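Putative oxidoreductase (Pseudomonas putida, PDB 3L6D) probably acts as an NADP-dependent oxidoreductase of the 6-phosphogluconate dehydrogenase and reductive aminase type. Local coordinates at residues S13-G18 / F71-N76. Numbering follows the deposited sequence.
Sequences SVIGLG and FVLLDN
L73 sets its CG anti to its own carbonyl carbon (chi1 -67°), and its second torsion puts CD1 anti to CA; that leaves CD2 as the branch turned to I15 and G16, 4.2 Å from I15 CG2 and 4.1 Å from G16 CA. With CD1 anti to CA (chi2 -180°), the end of I15 reaches F71, meeting the ring obliquely at CE1, 4.3 Å away. I15 and F71 are a parallel bridge pair with side chains on the same face of the sheet, and V82 and L83 of helix 76-84 touch the F71 side chain. The backbone bond beside them is V72 N to I15 O, 3.0 Å long and nearly straight at 163°, the last rung before the two strands part. Here the chain leaves strand 12-15 through G16 and G18 toward helix 19-30, a strand-turn-helix with the glycine pattern of a Rossmann dinucleotide fold at the C-terminal ends of the strands, consistent with an NADP site. G16 has no side chain, which lets its CA lie 3.5 Å from V72 O in a CH···O contact. Farther along the opening, one water accepts from G18 N at 2.9 Å and donates a weak bond to V72 O. Farther along 71-76, D75 is at the N-cap of helix 76-84, its OD1 accepting from the backbone N-H of A78.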
ATOM      1  N   SER B  13      24.129  24.098  10.950  1.00 16.56           N
ATOM      2  CA  SER B  13      25.325  23.278  11.072  1.00 17.86           C
ATOM      3  C   SER B  13      24.810  21.842  11.081  1.00 18.74           C
ATOM      4  O   SER B  13      23.653  21.605  11.445  1.00 18.79           O
ATOM      5  CB  SER B  13      26.062  23.547  12.398  1.00 17.48           C
ATOM      6  OG  SER B  13      26.620  24.871  12.400  1.00 19.19           O
ATOM      7  N   VAL B  14      25.657  20.915  10.644  1.00 18.92           N
ATOM      8  CA  VAL B  14      25.301  19.492  10.620  1.00 20.37           C
ATOM      9  C   VAL B  14      26.451  18.737  11.261  1.00 20.28           C
ATOM     10  O   VAL B  14      27.611  18.861  10.852  1.00 19.52           O
ATOM     11  CB  VAL B  14      25.086  18.964   9.157  1.00 21.21           C
ATOM     12  CG1 VAL B  14      24.629  17.477   9.175  1.00 19.06           C
ATOM     13  CG2 VAL B  14      24.063  19.780   8.438  1.00 19.17           C
ATOM     14  N   ILE B  15      26.094  17.941  12.227  1.00 21.88           N
ATOM     15  CA  ILE B  15      27.042  17.186  12.950  1.00 24.63           C
ATOM     16  C   ILE B  15      26.740  15.717  12.801  1.00 26.09           C
ATOM     17  O   ILE B  15      25.700  15.227  13.121  1.00 23.79           O
ATOM     18  CB  ILE B  15      27.023  17.613  14.368  1.00 26.28           C
ATOM     19  CG1 ILE B  15      27.693  18.948  14.494  1.00 28.73           C
ATOM     20  CG2 ILE B  15      27.688  16.619  15.219  1.00 30.84           C
ATOM     21  CD1 ILE B  15      27.714  19.401  15.805  1.00 29.80           C
ATOM     22  N   GLY B  16      27.736  15.042  12.302  1.00 29.21           N
ATOM     23  CA  GLY B  16      27.677  13.653  11.963  1.00 32.34           C
ATOM     24  C   GLY B  16      27.506  13.621  10.474  1.00 35.12           C
ATOM     25  O   GLY B  16      26.554  14.135   9.946  1.00 35.89           O
ATOM     26  N   LEU B  17      28.433  12.977   9.800  1.00 35.49           N
ATOM     27  CA  LEU B  17      28.398  12.923   8.366  1.00 35.78           C
ATOM     28  C   LEU B  17      28.580  11.509   7.941  1.00 37.54           C
ATOM     29  O   LEU B  17      29.542  11.166   7.302  1.00 37.84           O
ATOM     30  CB  LEU B  17      29.538  13.734   7.795  1.00 34.96           C
ATOM     31  CG  LEU B  17      29.866  15.044   8.482  1.00 33.32           C
ATOM     32  CD1 LEU B  17      31.020  15.730   7.891  1.00 34.01           C
ATOM     33  CD2 LEU B  17      28.651  15.941   8.528  1.00 34.22           C
ATOM     34  N   GLY B  18      27.576  10.721   8.270  1.00 38.31           N
ATOM     35  CA  GLY B  18      27.337   9.403   7.757  1.00 39.32           C
ATOM     36  C   GLY B  18      26.434   9.631   6.577  1.00 39.99           C
ATOM     37  O   GLY B  18      26.245  10.742   6.163  1.00 40.28           O
ATOM     38  N   PHE B  71      21.712  17.123  14.323  1.00 22.10           N
ATOM     39  CA  PHE B  71      22.515  15.977  14.820  1.00 24.17           C
ATOM     40  C   PHE B  71      22.077  14.687  14.124  1.00 24.79           C
ATOM     41  O   PHE B  71      20.895  14.372  14.086  1.00 24.63           O
ATOM     42  CB  PHE B  71      22.289  15.702  16.301  1.00 26.23           C
ATOM     43  CG  PHE B  71      23.060  16.559  17.242  1.00 30.15           C
ATOM     44  CD1 PHE B  71      23.300  17.884  16.983  1.00 28.13           C
ATOM     45  CD2 PHE B  71      23.441  16.047  18.462  1.00 27.67           C
ATOM     46  CE1 PHE B  71      24.006  18.690  17.890  1.00 31.60           C
ATOM     47  CE2 PHE B  71      24.129  16.825  19.392  1.00 31.84           C
ATOM     48  CZ  PHE B  71      24.416  18.164  19.098  1.00 28.43           C
ATOM     49  N   VAL B  72      23.024  13.950  13.556  1.00 25.43           N
ATOM     50  CA  VAL B  72      22.691  12.688  12.921  1.00 27.98           C
ATOM     51  C   VAL B  72      23.846  11.756  13.250  1.00 30.72           C
ATOM     52  O   VAL B  72      24.816  11.672  12.513  1.00 30.80           O
ATOM     53  CB  VAL B  72      22.504  12.779  11.368  1.00 29.55           C
ATOM     54  CG1 VAL B  72      21.609  11.632  10.910  1.00 39.40           C
ATOM     55  CG2 VAL B  72      21.929  14.091  10.905  1.00 39.29           C
ATOM     56  N   LEU B  73      23.734  11.071  14.372  1.00 32.55           N
ATOM     57  CA  LEU B  73      24.879  10.360  14.943  1.00 34.74           C
ATOM     58  C   LEU B  73      24.605   8.875  14.988  1.00 35.78           C
ATOM     59  O   LEU B  73      23.487   8.454  14.692  1.00 34.14           O
ATOM     60  CB  LEU B  73      25.179  10.888  16.338  1.00 35.13           C
ATOM     61  CG  LEU B  73      25.688  12.341  16.330  1.00 41.45           C
ATOM     62  CD1 LEU B  73      25.519  12.966  17.698  1.00 36.21           C
ATOM     63  CD2 LEU B  73      27.129  12.464  15.852  1.00 36.22           C
ATOM     64  N   LEU B  74      25.630   8.086  15.336  1.00 37.85           N
ATOM     65  CA  LEU B  74      25.478   6.631  15.311  1.00 39.03           C
ATOM     66  C   LEU B  74      24.360   6.206  16.249  1.00 38.88           C
ATOM     67  O   LEU B  74      23.416   5.534  15.835  1.00 39.00           O
ATOM     68  CB  LEU B  74      26.781   5.890  15.676  1.00 40.21           C
ATOM     69  CG  LEU B  74      26.673   4.346  15.523  1.00 56.14           C
ATOM     70  CD1 LEU B  74      26.268   3.930  14.091  1.00 41.15           C
ATOM     71  CD2 LEU B  74      27.936   3.597  15.962  1.00 41.07           C
ATOM     72  N   ASP B  75      24.473   6.597  17.515  1.00 38.68           N
ATOM     73  CA  ASP B  75      23.492   6.152  18.507  1.00 38.85           C
ATOM     74  C   ASP B  75      23.413   7.123  19.673  1.00 38.50           C
ATOM     75  O   ASP B  75      24.061   8.184  19.653  1.00 39.17           O
ATOM     76  CB  ASP B  75      23.844   4.725  18.982  1.00 38.61           C
ATOM     77  CG  ASP B  75      25.253   4.628  19.542  1.00 41.88           C
ATOM     78  OD1 ASP B  75      25.858   5.682  19.880  1.00 38.09           O
ATOM     79  OD2 ASP B  75      25.755   3.483  19.663  1.00 39.59           O
ATOM     80  N   ASN B  76      22.665   6.745  20.708  1.00 38.16           N
ATOM     81  CA  ASN B  76      22.536   7.592  21.875  1.00 37.97           C
ATOM     82  C   ASN B  76      23.884   7.786  22.571  1.00 36.68           C
ATOM     83  O   ASN B  76      24.195   8.891  22.980  1.00 35.64           O
ATOM     84  CB  ASN B  76      21.469   7.059  22.843  1.00 39.07           C
ATOM     85  CG  ASN B  76      20.756   8.178  23.588  1.00 49.82           C
ATOM     86  OD1 ASN B  76      20.087   9.005  22.966  1.00 39.85           O
ATOM     87  ND2 ASN B  76      20.901   8.215  24.924  1.00 39.16           N
TER
HETATM   88  O   HOH W   1      24.908  10.590   9.369  1.00 29.15           O